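Local coordinates for protein leucine aminopeptidase (PDB 5GNE) that probably acts as a zinc-dependent aminopeptidase of peptidase family M28, removing residues from the N-terminus of peptides, at residues A[120-125]-A[200-205]; A[189-194]-A[236-241]; A[205-210]-A[266-271]; A[277-282]-A[355-360]. All blocks are in the same frame, centred on the assembly; numbering follows the deposited sequence.

Interaction 1: A[120-125]-A[200-205]; sequences HLTSYI and PGADDD. With ZN (zinc ion), chain D.
Thr122 and Pro200 carry this contact. OG1 of Thr122 comes in over the peptide that leaves Pro200. It donates a hydrogen bond of 3.3 Å to Pro200 O. The donor stands well above the carbonyl plane, 50° out of it, so it does not sit on a lone pair. The first torsion of Thr122 explains this: OG1 lies opposite the backbone N (chi1 -153°), which turns the hydroxyl to Pro200 and leaves CG2 between the backbone N and the carbonyl carbon. Thr122 OG1 also rests 3.2 Å from Pro200 CB and 3.9 Å from Ala202 CB. One polar atom thus meets a carbonyl and two aliphatic carbons.

Leu121 also points toward 200-205. Its side chain packs on Ser206 and Ile209, further along helix 202-221.

Pro200 leads through Gly201, at the N-cap position, into helix 202-221. Asp348 accepts from the backbone N of both Asp203 and Asp204. Asp204 serves both zinc ions: OD1 binds the one that His191 and Asp266 also hold, and Asp204 is a ligand of the second together with Glu239 and His344. No charged pair joins the two segments. The chemistry is that of a single, weakly oriented hydroxyl bond and close oxygen-carbon contacts, which join helix 111-123 to the turn leading to Asp204. Pro200 O has a second donor in Arg127.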
loop_
_atom_site.group_PDB
_atom_site.type_symbol
_atom_site.label_atom_id
_atom_site.label_comp_id
_atom_site.label_asym_id
_atom_site.label_seq_id
_atom_site.Cartn_x
_atom_site.Cartn_y
_atom_site.Cartn_z
ATOM N N HIS A 120 -7.756 -14.232 10.180
ATOM C CA HIS A 120 -6.465 -14.900 10.235
ATOM C C HIS A 120 -5.324 -13.924 10.549
ATOM O O HIS A 120 -4.528 -14.180 11.455
ATOM C CB HIS A 120 -6.177 -15.640 8.932
ATOM C CG HIS A 120 -4.855 -16.347 8.925
ATOM N ND1 HIS A 120 -4.634 -17.536 9.589
ATOM C CD2 HIS A 120 -3.668 -16.010 8.355
ATOM C CE1 HIS A 120 -3.377 -17.909 9.419
ATOM N NE2 HIS A 120 -2.772 -17.004 8.669
ATOM N N LEU A 121 -5.251 -12.811 9.826
ATOM C CA LEU A 121 -4.129 -11.876 9.978
ATOM C C LEU A 121 -4.134 -11.212 11.347
ATOM O O LEU A 121 -3.086 -10.901 11.919
ATOM C CB LEU A 121 -4.157 -10.788 8.901
ATOM C CG LEU A 121 -3.987 -11.315 7.479
ATOM C CD1 LEU A 121 -4.187 -10.200 6.463
ATOM C CD2 LEU A 121 -2.629 -12.005 7.325
ATOM N N THR A 122 -5.337 -10.930 11.821
ATOM C CA THR A 122 -5.503 -10.236 13.071
ATOM C C THR A 122 -5.328 -11.183 14.271
ATOM O O THR A 122 -5.268 -10.734 15.413
ATOM C CB THR A 122 -6.874 -9.566 13.113
ATOM O OG1 THR A 122 -6.804 -8.425 13.967
ATOM C CG2 THR A 122 -7.937 -10.541 13.632
ATOM N N SER A 123 -5.240 -12.486 14.012
ATOM C CA SER A 123 -5.032 -13.442 15.093
ATOM C C SER A 123 -3.547 -13.504 15.477
ATOM O O SER A 123 -3.208 -13.943 16.574
ATOM C CB SER A 123 -5.559 -14.829 14.719
ATOM O OG SER A 123 -4.651 -15.524 13.885
ATOM N N TYR A 124 -2.661 -13.091 14.570
ATOM C CA TYR A 124 -1.234 -12.957 14.906
ATOM C C TYR A 124 -1.051 -11.949 16.028
ATOM O O TYR A 124 -1.783 -10.962 16.108
ATOM C CB TYR A 124 -0.404 -12.500 13.704
ATOM C CG TYR A 124 -0.283 -13.488 12.569
ATOM C CD1 TYR A 124 0.523 -14.621 12.681
ATOM C CD2 TYR A 124 -0.949 -13.267 11.368
ATOM C CE1 TYR A 124 0.648 -15.513 11.622
ATOM C CE2 TYR A 124 -0.836 -14.146 10.311
ATOM C CZ TYR A 124 -0.037 -15.264 10.435
ATOM O OH TYR A 124 0.071 -16.137 9.371
ATOM N N ILE A 125 -0.089 -12.204 16.906
ATOM C CA ILE A 125 0.217 -11.255 17.973
ATOM C C ILE A 125 0.583 -9.882 17.374
ATOM O O ILE A 125 0.092 -8.839 17.819
ATOM C CB ILE A 125 1.350 -11.783 18.908
ATOM C CG1 ILE A 125 1.689 -10.744 19.982
ATOM C CG2 ILE A 125 2.589 -12.203 18.114
ATOM C CD1 ILE A 125 0.529 -10.456 20.928
ATOM N N PRO A 200 -2.945 -6.053 16.473
ATOM C CA PRO A 200 -3.810 -6.805 15.560
ATOM C C PRO A 200 -3.823 -6.166 14.180
ATOM O O PRO A 200 -4.031 -6.863 13.180
ATOM C CB PRO A 200 -5.195 -6.761 16.248
ATOM C CG PRO A 200 -5.090 -5.684 17.322
ATOM C CD PRO A 200 -3.639 -5.618 17.699
ATOM N N GLY A 201 -3.634 -4.849 14.147
ATOM C CA GLY A 201 -3.519 -4.096 12.911
ATOM C C GLY A 201 -4.676 -4.420 11.996
ATOM O O GLY A 201 -4.502 -4.601 10.793
ATOM N N ALA A 202 -5.866 -4.496 12.579
ATOM C CA ALA A 202 -7.032 -4.903 11.832
ATOM C C ALA A 202 -7.342 -3.948 10.680
ATOM O O ALA A 202 -7.313 -4.356 9.523
ATOM C CB ALA A 202 -8.218 -5.018 12.752
ATOM N N ASP A 203 -7.663 -2.695 10.991
ATOM C CA ASP A 203 -7.870 -1.707 9.938
ATOM C C ASP A 203 -6.544 -1.348 9.280
ATOM O O ASP A 203 -6.471 -1.237 8.070
ATOM C CB ASP A 203 -8.498 -0.434 10.476
ATOM C CG ASP A 203 -8.922 0.514 9.373
ATOM O OD1 ASP A 203 -9.391 0.001 8.336
ATOM O OD2 ASP A 203 -8.796 1.760 9.528
ATOM N N ASP A 204 -5.486 -1.175 10.074
ATOM C CA ASP A 204 -4.191 -0.848 9.498
ATOM C C ASP A 204 -3.619 -2.077 8.848
ATOM O O ASP A 204 -2.725 -2.756 9.349
ATOM C CB ASP A 204 -3.212 -0.252 10.478
ATOM C CG ASP A 204 -2.227 0.646 9.776
ATOM O OD1 ASP A 204 -2.177 0.555 8.538
ATOM O OD2 ASP A 204 -1.510 1.440 10.410
ATOM N N ASP A 205 -4.347 -2.345 7.775
ATOM C CA ASP A 205 -4.137 -3.164 6.619
ATOM C C ASP A 205 -4.178 -4.649 6.631
ATOM O O ASP A 205 -3.807 -5.269 5.638
ATOM C CB ASP A 205 -2.906 -2.681 5.909
ATOM C CG ASP A 205 -3.308 -1.946 4.659
ATOM O OD1 ASP A 205 -4.520 -1.603 4.613
ATOM O OD2 ASP A 205 -2.502 -1.767 3.736
HETATM ZN ZN ZN D . -1.183 1.588 6.802
#

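Interaction 2: A[189-194]-A[236-241]; sequences GAHIDT and AAEERG. With ZN (zinc ion), chain D; ZN (zinc ion), chain C.
Asp193 grips the turn 237-240 by hydrogen bonding. Its OD2 accepts from Glu239 N at 2.8 Å, on the syn lone pair and nearly straight at 162°. Its OD1 takes ND1 of His191 at 2.7 Å. This second bond is bent, and it leaves both the imidazole and the carboxylate plane by about 30°. One carboxylate thus holds the turn and also fixes the rotation of the His191 ring.

Stacking comes next. The Glu238 carboxylate lies over one face of His191, with the planes 17° apart. Glu238 OE1 sits 3.1 Å from His191 NE2, without a hydrogen to share. Glu238 CB makes a CH-pi contact with the same ring, 3.6 Å from its centroid. A bend at chi2 folds the glutamate over the ring.

Each segment gives one metal ligand. His191 NE2 binds one zinc ion at 2.3 Å. Glu239 OE2 binds the other at 2.4 Å, and His344 and Asp204 complete the protein ligands of this site. A water on this second zinc donates to Glu238 OE2 at 3.2 Å. Glu238 is a known zinc ligand of this protein, but it binds no metal directly here. A second water links Thr194 OG1 to Glu239 OE2.

Such ligands, at the end of strand 185-191 and on the loop after its parallel neighbour 230-235, are typical of the two-zinc site of M28 aminopeptidases.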
loop_
_atom_site.group_PDB
_atom_site.type_symbol
_atom_site.label_atom_id
_atom_site.label_comp_id
_atom_site.label_asym_id
_atom_site.label_seq_id
_atom_site.Cartn_x
_atom_site.Cartn_y
_atom_site.Cartn_z
ATOM N N GLY A 189 -1.883 -3.023 -4.379
ATOM C CA GLY A 189 -0.979 -3.276 -3.274
ATOM C C GLY A 189 -1.590 -2.925 -1.935
ATOM O O GLY A 189 -2.496 -2.096 -1.847
ATOM N N ALA A 190 -1.083 -3.565 -0.890
ATOM C CA ALA A 190 -1.457 -3.261 0.487
ATOM C C ALA A 190 -0.273 -3.674 1.333
ATOM O O ALA A 190 0.524 -4.485 0.894
ATOM C CB ALA A 190 -2.725 -4.028 0.887
ATOM N N HIS A 191 -0.113 -3.132 2.521
ATOM C CA HIS A 191 1.012 -3.563 3.332
ATOM C C HIS A 191 0.592 -4.559 4.405
ATOM O O HIS A 191 -0.488 -4.442 4.980
ATOM C CB HIS A 191 1.746 -2.367 3.939
ATOM C CG HIS A 191 1.056 -1.689 5.084
ATOM N ND1 HIS A 191 1.260 -2.071 6.393
ATOM C CD2 HIS A 191 0.277 -0.585 5.132
ATOM C CE1 HIS A 191 0.584 -1.268 7.201
ATOM N NE2 HIS A 191 -0.019 -0.355 6.467
ATOM N N ILE A 192 1.432 -5.578 4.594
ATOM C CA ILE A 192 1.141 -6.733 5.444
ATOM C C ILE A 192 1.553 -6.515 6.893
ATOM O O ILE A 192 1.107 -7.221 7.790
ATOM C CB ILE A 192 1.877 -7.987 4.926
ATOM C CG1 ILE A 192 1.310 -9.278 5.530
ATOM C CG2 ILE A 192 3.353 -7.905 5.255
ATOM C CD1 ILE A 192 0.038 -9.749 4.914
ATOM N N ASP A 193 2.413 -5.534 7.119
ATOM C CA ASP A 193 3.114 -5.441 8.385
ATOM C C ASP A 193 2.376 -4.578 9.384
ATOM O O ASP A 193 1.363 -3.943 9.063
ATOM C CB ASP A 193 4.520 -4.894 8.169
ATOM C CG ASP A 193 4.507 -3.437 7.873
ATOM O OD1 ASP A 193 3.716 -3.097 6.974
ATOM O OD2 ASP A 193 5.234 -2.640 8.526
ATOM N N THR A 194 2.862 -4.620 10.618
ATOM C CA THR A 194 2.388 -3.744 11.675
ATOM C C THR A 194 3.550 -3.338 12.579
ATOM O O THR A 194 4.658 -3.819 12.392
ATOM C CB THR A 194 1.309 -4.443 12.491
ATOM O OG1 THR A 194 0.675 -3.491 13.358
ATOM C CG2 THR A 194 1.952 -5.516 13.315
ATOM N N ALA A 236 6.112 -5.506 2.599
ATOM C CA ALA A 236 6.720 -5.630 3.921
ATOM C C ALA A 236 6.995 -4.237 4.491
ATOM O O ALA A 236 7.063 -3.274 3.758
ATOM C CB ALA A 236 7.998 -6.417 3.826
ATOM N N ALA A 237 7.143 -4.151 5.806
ATOM C CA ALA A 237 7.792 -3.024 6.458
ATOM C C ALA A 237 7.285 -1.630 6.087
ATOM O O ALA A 237 8.059 -0.647 6.099
ATOM C CB ALA A 237 9.303 -3.101 6.157
ATOM N N GLU A 238 6.000 -1.512 5.784
ATOM C CA GLU A 238 5.462 -0.180 5.504
ATOM C C GLU A 238 5.591 0.714 6.737
ATOM O O GLU A 238 5.747 1.926 6.627
ATOM C CB GLU A 238 4.016 -0.267 5.041
ATOM C CG GLU A 238 3.386 1.062 4.645
ATOM C CD GLU A 238 2.719 1.776 5.820
ATOM O OE1 GLU A 238 2.647 1.185 6.927
ATOM O OE2 GLU A 238 2.263 2.926 5.637
ATOM N N GLU A 239 5.559 0.093 7.909
ATOM C CA GLU A 239 5.640 0.813 9.173
ATOM C C GLU A 239 7.076 1.194 9.495
ATOM O O GLU A 239 7.350 1.756 10.543
ATOM C CB GLU A 239 4.995 -0.017 10.307
ATOM C CG GLU A 239 3.447 -0.256 10.128
ATOM C CD GLU A 239 2.639 1.025 10.283
ATOM O OE1 GLU A 239 3.290 2.077 10.474
ATOM O OE2 GLU A 239 1.375 0.995 10.238
ATOM N N ARG A 240 7.984 0.923 8.564
ATOM C CA ARG A 240 9.403 1.306 8.698
ATOM C C ARG A 240 9.812 2.257 7.574
ATOM O O ARG A 240 10.705 1.957 6.783
ATOM C CB ARG A 240 10.307 0.048 8.682
ATOM C CG ARG A 240 9.744 -1.104 9.537
ATOM C CD ARG A 240 9.821 -0.793 11.045
ATOM N NE ARG A 240 9.243 -1.886 11.806
ATOM C CZ ARG A 240 9.446 -2.137 13.099
ATOM N NH1 ARG A 240 10.268 -1.390 13.824
ATOM N NH2 ARG A 240 8.840 -3.182 13.653
ATOM N N GLY A 241 9.144 3.397 7.486
ATOM C CA GLY A 241 9.437 4.369 6.450
ATOM C C GLY A 241 9.222 3.882 5.029
ATOM O O GLY A 241 9.985 4.218 4.116
HETATM ZN ZN ZN D . -1.183 1.588 6.802
HETATM ZN ZN ZN C . 0.353 2.887 9.299
HETATM O O HOH W 1 -0.173 -1.046 11.656
HETATM O O HOH W 2 0.077 4.139 7.687
#

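Interaction 3: A[205-210]-A[266-271]; sequences DSSGIS and DQAGYR. With ZN (zinc ion), chain D.
Ser207 and Asp205 of helix 202-221 hold the N-H groups of Ala268 and Gln267. Ala268 N donates to Ser207 OG at 2.8 Å, and the bond is close to straight (163°). Gln267 N donates to Asp205 OD1, also at 2.8 Å, but meets it from above the carboxylate plane. Ser207 can reach the loop because its OG lies between the backbone N and the carbonyl carbon (chi1 69°). The same hydroxyl is hydrogen-bonded to Asp203 O, one turn back. Asp205 OD1 takes a further, weak bond from Gly208 N. Its other oxygen, OD2, accepts from His191 N.

Asp266 stands next to Asp205 and binds a zinc ion through both oxygens, OD1 at 2.0 Å and OD2 at 2.5 Å. OD2 is also hydrogen-bonded to Ser316. The two aspartates cross at about a right angle. Asp205 OD2 comes within 3.5 Å of Asp266 OD1, two acceptors with no hydrogen between them.

The packing further out is small. Ser207 CB lies 3.7 Å from Gly269 N, and Ala268 CB is 4.3 Å from Gly208 N. Gly269 has no side chain, which lets Ser207 CB come close. At Gly208, Asp205 OD1 of the same helix takes the place where a CB would lie.

Asp205 acts as a second-shell residue. It holds backbone N-H groups next to Asp266 and of His191, whose side chains both bind this zinc. Nearness of the metal would probably offset the like charges of the two aspartates.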
loop_
_atom_site.group_PDB
_atom_site.type_symbol
_atom_site.label_atom_id
_atom_site.label_comp_id
_atom_site.label_asym_id
_atom_site.label_seq_id
_atom_site.Cartn_x
_atom_site.Cartn_y
_atom_site.Cartn_z
ATOM N N ASP A 205 -4.347 -2.345 7.775
ATOM C CA ASP A 205 -4.137 -3.164 6.619
ATOM C C ASP A 205 -4.178 -4.649 6.631
ATOM O O ASP A 205 -3.807 -5.269 5.638
ATOM C CB ASP A 205 -2.906 -2.681 5.909
ATOM C CG ASP A 205 -3.308 -1.946 4.659
ATOM O OD1 ASP A 205 -4.520 -1.603 4.613
ATOM O OD2 ASP A 205 -2.502 -1.767 3.736
ATOM N N SER A 206 -4.732 -5.229 7.679
ATOM C CA SER A 206 -5.358 -6.511 7.432
ATOM C C SER A 206 -6.458 -6.221 6.402
ATOM O O SER A 206 -6.589 -6.918 5.389
ATOM C CB SER A 206 -5.967 -7.112 8.693
ATOM O OG SER A 206 -6.471 -8.402 8.410
ATOM N N SER A 207 -7.202 -5.139 6.637
ATOM C CA SER A 207 -8.295 -4.758 5.745
ATOM C C SER A 207 -7.837 -4.683 4.281
ATOM O O SER A 207 -8.376 -5.406 3.419
ATOM C CB SER A 207 -8.948 -3.443 6.198
ATOM O OG SER A 207 -8.119 -2.304 6.029
ATOM N N GLY A 208 -6.855 -3.821 4.005
ATOM C CA GLY A 208 -6.343 -3.705 2.659
ATOM C C GLY A 208 -5.925 -5.032 2.051
ATOM O O GLY A 208 -6.322 -5.363 0.935
ATOM N N ILE A 209 -5.160 -5.815 2.799
ATOM C CA ILE A 209 -4.757 -7.141 2.351
ATOM C C ILE A 209 -5.972 -8.007 2.024
ATOM O O ILE A 209 -6.030 -8.649 0.976
ATOM C CB ILE A 209 -3.933 -7.878 3.421
ATOM C CG1 ILE A 209 -2.555 -7.245 3.563
ATOM C CG2 ILE A 209 -3.820 -9.360 3.069
ATOM C CD1 ILE A 209 -1.670 -7.470 2.356
ATOM N N SER A 210 -6.947 -8.036 2.921
ATOM C CA SER A 210 -8.101 -8.898 2.689
ATOM C C SER A 210 -8.831 -8.494 1.406
ATOM O O SER A 210 -9.281 -9.341 0.631
ATOM C CB SER A 210 -9.054 -8.871 3.898
ATOM O OG SER A 210 -9.779 -7.651 3.958
ATOM N N ASP A 266 -4.719 1.057 1.906
ATOM C CA ASP A 266 -4.233 1.167 3.258
ATOM C C ASP A 266 -5.386 1.693 4.136
ATOM O O ASP A 266 -5.773 2.858 4.038
ATOM C CB ASP A 266 -3.001 2.071 3.251
ATOM C CG ASP A 266 -2.180 1.964 4.497
ATOM O OD1 ASP A 266 -2.590 1.254 5.438
ATOM O OD2 ASP A 266 -1.091 2.574 4.510
ATOM N N GLN A 267 -5.862 0.838 5.044
ATOM C CA GLN A 267 -7.086 1.068 5.841
ATOM C C GLN A 267 -8.336 1.159 4.986
ATOM O O GLN A 267 -8.719 2.239 4.527
ATOM C CB GLN A 267 -6.968 2.304 6.707
ATOM C CG GLN A 267 -5.914 2.135 7.747
ATOM C CD GLN A 267 -5.471 3.449 8.307
ATOM O OE1 GLN A 267 -6.274 4.198 8.859
ATOM N NE2 GLN A 267 -4.191 3.743 8.174
ATOM N N ALA A 268 -8.910 -0.008 4.705
ATOM C CA ALA A 268 -10.130 -0.101 3.909
ATOM C C ALA A 268 -11.355 -0.582 4.691
ATOM O O ALA A 268 -12.318 -1.055 4.082
ATOM C CB ALA A 268 -9.896 -1.006 2.736
ATOM N N GLY A 269 -11.304 -0.538 6.021
ATOM C CA GLY A 269 -12.325 -1.220 6.793
ATOM C C GLY A 269 -12.996 -0.559 7.977
ATOM O O GLY A 269 -13.885 -1.149 8.585
ATOM N N TYR A 270 -12.602 0.661 8.303
ATOM C CA TYR A 270 -13.136 1.314 9.483
ATOM C C TYR A 270 -13.988 2.487 9.095
ATOM O O TYR A 270 -13.564 3.344 8.324
ATOM C CB TYR A 270 -12.024 1.775 10.409
ATOM C CG TYR A 270 -12.500 2.656 11.553
ATOM C CD1 TYR A 270 -13.077 2.111 12.683
ATOM C CD2 TYR A 270 -12.348 4.036 11.506
ATOM C CE1 TYR A 270 -13.495 2.905 13.743
ATOM C CE2 TYR A 270 -12.769 4.840 12.555
ATOM C CZ TYR A 270 -13.339 4.268 13.668
ATOM O OH TYR A 270 -13.752 5.067 14.703
ATOM N N ARG A 271 -15.204 2.517 9.628
ATOM C CA ARG A 271 -16.045 3.676 9.442
ATOM C C ARG A 271 -16.106 4.480 10.718
ATOM O O ARG A 271 -16.253 3.919 11.793
ATOM C CB ARG A 271 -17.449 3.288 8.996
ATOM C CG ARG A 271 -17.483 2.689 7.620
ATOM C CD ARG A 271 -18.889 2.747 7.100
ATOM N NE ARG A 271 -19.059 2.046 5.835
ATOM C CZ ARG A 271 -20.210 1.517 5.448
ATOM N NH1 ARG A 271 -21.278 1.639 6.226
ATOM N NH2 ARG A 271 -20.308 0.895 4.285
HETATM ZN ZN ZN D . -1.183 1.588 6.802
#

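Interaction 4: A[277-282]-A[355-360]; sequences QTIWLL and LEHMVN
Gln277 reaches across to the first turns of helix 355-373. Its CG lies 3.8 Å from Asn360 ND2, and the two side chains cross at about a right angle. Beyond CG the chain is extended, which carries the amide out beside Glu356. Gln277 NE2 stops 4.0 Å from Glu356 OE2, too far for a hydrogen bond. That carboxylate has a long, weak ion pair with Arg271 instead.

Thr278 turns its side chain away from the helix and uses its carbonyl. Thr278 O sits at the edge of the His357 ring, in its plane, 3.4 Å from CE1. The imidazole gets there with CG opposite the backbone N (chi1 -151°). His357 NE2 makes a weak hydrogen bond to Ala333 O, and Phe361 meets the ring edge-to-face. Thr278 CG2 rests over the centre of the Trp280 ring, 3.6 Å above its plane.

Here the chain enters strand 279-282 of the mixed sheet. The strand runs antiparallel to strand 328-332 and parallel to the outermost strand 306-309. Helix 355-373, the last in the chain, packs against this end of the sheet.

Ile279 lies between strand and helix. Its CG1 branch points away from its own carbonyl carbon (chi1 -66°). It runs alongside His357 and antiparallel to it, with Ile279 CG1 4.0 Å from His357 CE1. The tip continues to Asn360, where Ile279 CD1 is 3.9 Å from Asn360 CB.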
loop_
_atom_site.group_PDB
_atom_site.type_symbol
_atom_site.label_atom_id
_atom_site.label_comp_id
_atom_site.label_asym_id
_atom_site.label_seq_id
_atom_site.Cartn_x
_atom_site.Cartn_y
_atom_site.Cartn_z
ATOM N N GLN A 277 -20.679 5.101 4.941
ATOM C CA GLN A 277 -20.542 4.712 3.503
ATOM C C GLN A 277 -19.808 5.626 2.527
ATOM O O GLN A 277 -19.630 5.253 1.381
ATOM C CB GLN A 277 -21.930 4.409 2.915
ATOM C CG GLN A 277 -22.116 3.082 2.227
ATOM C CD GLN A 277 -23.554 2.667 2.125
ATOM O OE1 GLN A 277 -23.935 1.912 1.209
ATOM N NE2 GLN A 277 -24.264 2.856 3.239
ATOM N N THR A 278 -19.332 6.778 2.969
ATOM C CA THR A 278 -18.461 7.597 2.119
ATOM C C THR A 278 -17.092 6.951 1.962
ATOM O O THR A 278 -16.542 6.420 2.918
ATOM C CB THR A 278 -18.275 9.043 2.684
ATOM O OG1 THR A 278 -19.557 9.690 2.805
ATOM C CG2 THR A 278 -17.393 9.861 1.762
ATOM N N ILE A 279 -16.560 6.948 0.748
ATOM C CA ILE A 279 -15.159 6.577 0.572
ATOM C C ILE A 279 -14.352 7.808 0.136
ATOM O O ILE A 279 -14.776 8.577 -0.723
ATOM C CB ILE A 279 -15.012 5.414 -0.412
ATOM C CG1 ILE A 279 -15.665 4.171 0.208
ATOM C CG2 ILE A 279 -13.544 5.143 -0.705
ATOM C CD1 ILE A 279 -15.662 2.917 -0.666
ATOM N N TRP A 280 -13.184 7.983 0.739
ATOM C CA TRP A 280 -12.368 9.174 0.517
ATOM C C TRP A 280 -11.165 8.880 -0.383
ATOM O O TRP A 280 -10.457 7.893 -0.193
ATOM C CB TRP A 280 -11.892 9.736 1.868
ATOM C CG TRP A 280 -12.975 10.430 2.649
ATOM C CD1 TRP A 280 -13.340 11.730 2.549
ATOM C CD2 TRP A 280 -13.867 9.831 3.608
ATOM N NE1 TRP A 280 -14.385 11.997 3.411
ATOM C CE2 TRP A 280 -14.733 10.844 4.058
ATOM C CE3 TRP A 280 -14.011 8.541 4.124
ATOM C CZ2 TRP A 280 -15.724 10.610 5.019
ATOM C CZ3 TRP A 280 -15.005 8.307 5.074
ATOM C CH2 TRP A 280 -15.843 9.337 5.510
ATOM N N LEU A 281 -10.943 9.760 -1.354
ATOM C CA LEU A 281 -9.795 9.674 -2.240
ATOM C C LEU A 281 -8.763 10.680 -1.793
ATOM O O LEU A 281 -9.126 11.782 -1.358
ATOM C CB LEU A 281 -10.203 9.963 -3.684
ATOM C CG LEU A 281 -11.255 9.017 -4.264
ATOM C CD1 LEU A 281 -11.600 9.405 -5.687
ATOM C CD2 LEU A 281 -10.765 7.571 -4.197
ATOM N N LEU A 282 -7.485 10.330 -1.943
ATOM C CA LEU A 282 -6.411 11.216 -1.513
ATOM C C LEU A 282 -6.058 12.119 -2.651
ATOM O O LEU A 282 -6.114 11.691 -3.796
ATOM C CB LEU A 282 -5.193 10.427 -1.076
ATOM C CG LEU A 282 -5.257 10.062 0.403
ATOM C CD1 LEU A 282 -6.091 8.806 0.648
ATOM C CD2 LEU A 282 -3.863 9.931 0.970
ATOM N N LEU A 355 -17.608 -4.661 7.567
ATOM C CA LEU A 355 -17.572 -5.548 6.402
ATOM C C LEU A 355 -18.267 -4.956 5.190
ATOM O O LEU A 355 -17.824 -5.203 4.068
ATOM C CB LEU A 355 -18.161 -6.923 6.703
ATOM C CG LEU A 355 -17.994 -7.979 5.590
ATOM C CD1 LEU A 355 -16.572 -8.146 5.085
ATOM C CD2 LEU A 355 -18.516 -9.321 6.035
ATOM N N GLU A 356 -19.307 -4.151 5.380
ATOM C CA GLU A 356 -19.934 -3.498 4.228
ATOM C C GLU A 356 -18.914 -2.580 3.521
ATOM O O GLU A 356 -18.827 -2.548 2.282
ATOM C CB GLU A 356 -21.151 -2.659 4.658
ATOM C CG GLU A 356 -21.977 -2.083 3.498
ATOM C CD GLU A 356 -23.329 -1.521 3.928
ATOM O OE1 GLU A 356 -24.360 -1.896 3.333
ATOM O OE2 GLU A 356 -23.362 -0.688 4.856
ATOM N N HIS A 357 -18.095 -1.911 4.327
ATOM C CA HIS A 357 -17.093 -0.964 3.847
ATOM C C HIS A 357 -15.986 -1.624 3.008
ATOM O O HIS A 357 -15.641 -1.157 1.928
ATOM C CB HIS A 357 -16.511 -0.247 5.079
ATOM C CG HIS A 357 -16.036 1.146 4.823
ATOM N ND1 HIS A 357 -16.730 2.045 4.043
ATOM C CD2 HIS A 357 -14.995 1.842 5.346
ATOM C CE1 HIS A 357 -16.100 3.203 4.031
ATOM N NE2 HIS A 357 -15.049 3.108 4.829
ATOM N N MET A 358 -15.502 -2.758 3.483
ATOM C CA MET A 358 -14.548 -3.571 2.757
ATOM C C MET A 358 -15.123 -4.129 1.474
ATOM O O MET A 358 -14.461 -4.097 0.418
ATOM C CB MET A 358 -14.079 -4.693 3.649
ATOM C CG MET A 358 -13.350 -4.170 4.857
ATOM S SD MET A 358 -12.582 -5.494 5.754
ATOM C CE MET A 358 -11.956 -4.598 7.104
ATOM N N VAL A 359 -16.365 -4.609 1.547
ATOM C CA VAL A 359 -17.027 -5.085 0.344
ATOM C C VAL A 359 -17.037 -3.962 -0.695
ATOM O O VAL A 359 -16.763 -4.203 -1.858
ATOM C CB VAL A 359 -18.489 -5.558 0.609
ATOM C CG1 VAL A 359 -19.253 -5.676 -0.710
ATOM C CG2 VAL A 359 -18.510 -6.890 1.341
ATOM N N ASN A 360 -17.317 -2.728 -0.281
ATOM C CA ASN A 360 -17.311 -1.613 -1.233
ATOM C C ASN A 360 -15.914 -1.349 -1.833
ATOM O O ASN A 360 -15.801 -1.112 -3.034
ATOM C CB ASN A 360 -17.874 -0.341 -0.598
ATOM C CG ASN A 360 -19.420 -0.357 -0.496
ATOM O OD1 ASN A 360 -20.107 -1.113 -1.207
ATOM N ND2 ASN A 360 -19.963 0.494 0.377
#

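In the fold
Interactions 1, 2 and 3 surround the same zinc ion, with centres 10 to 12 Å apart. His191, Asp204 and Asp266 supply its ligands. Interactions 1 and 3 share Asp205 and helix 202-221. Asp205 OD2 also bonds to His191 N, which ties both to interaction 2. Along the chain interaction 2 alternates with interactions 1 and 3, so its segments enclose helix 202-221 in the sequence. Interaction 4 comes later and lies outward, about 9 Å from interaction 3 and 21 Å from interaction 2 between centres. It meets interaction 3 through Arg271 and Met358. Interactions 2 and 4 both reach the mixed sheet, which thus connects the metal site to the C-terminal helix.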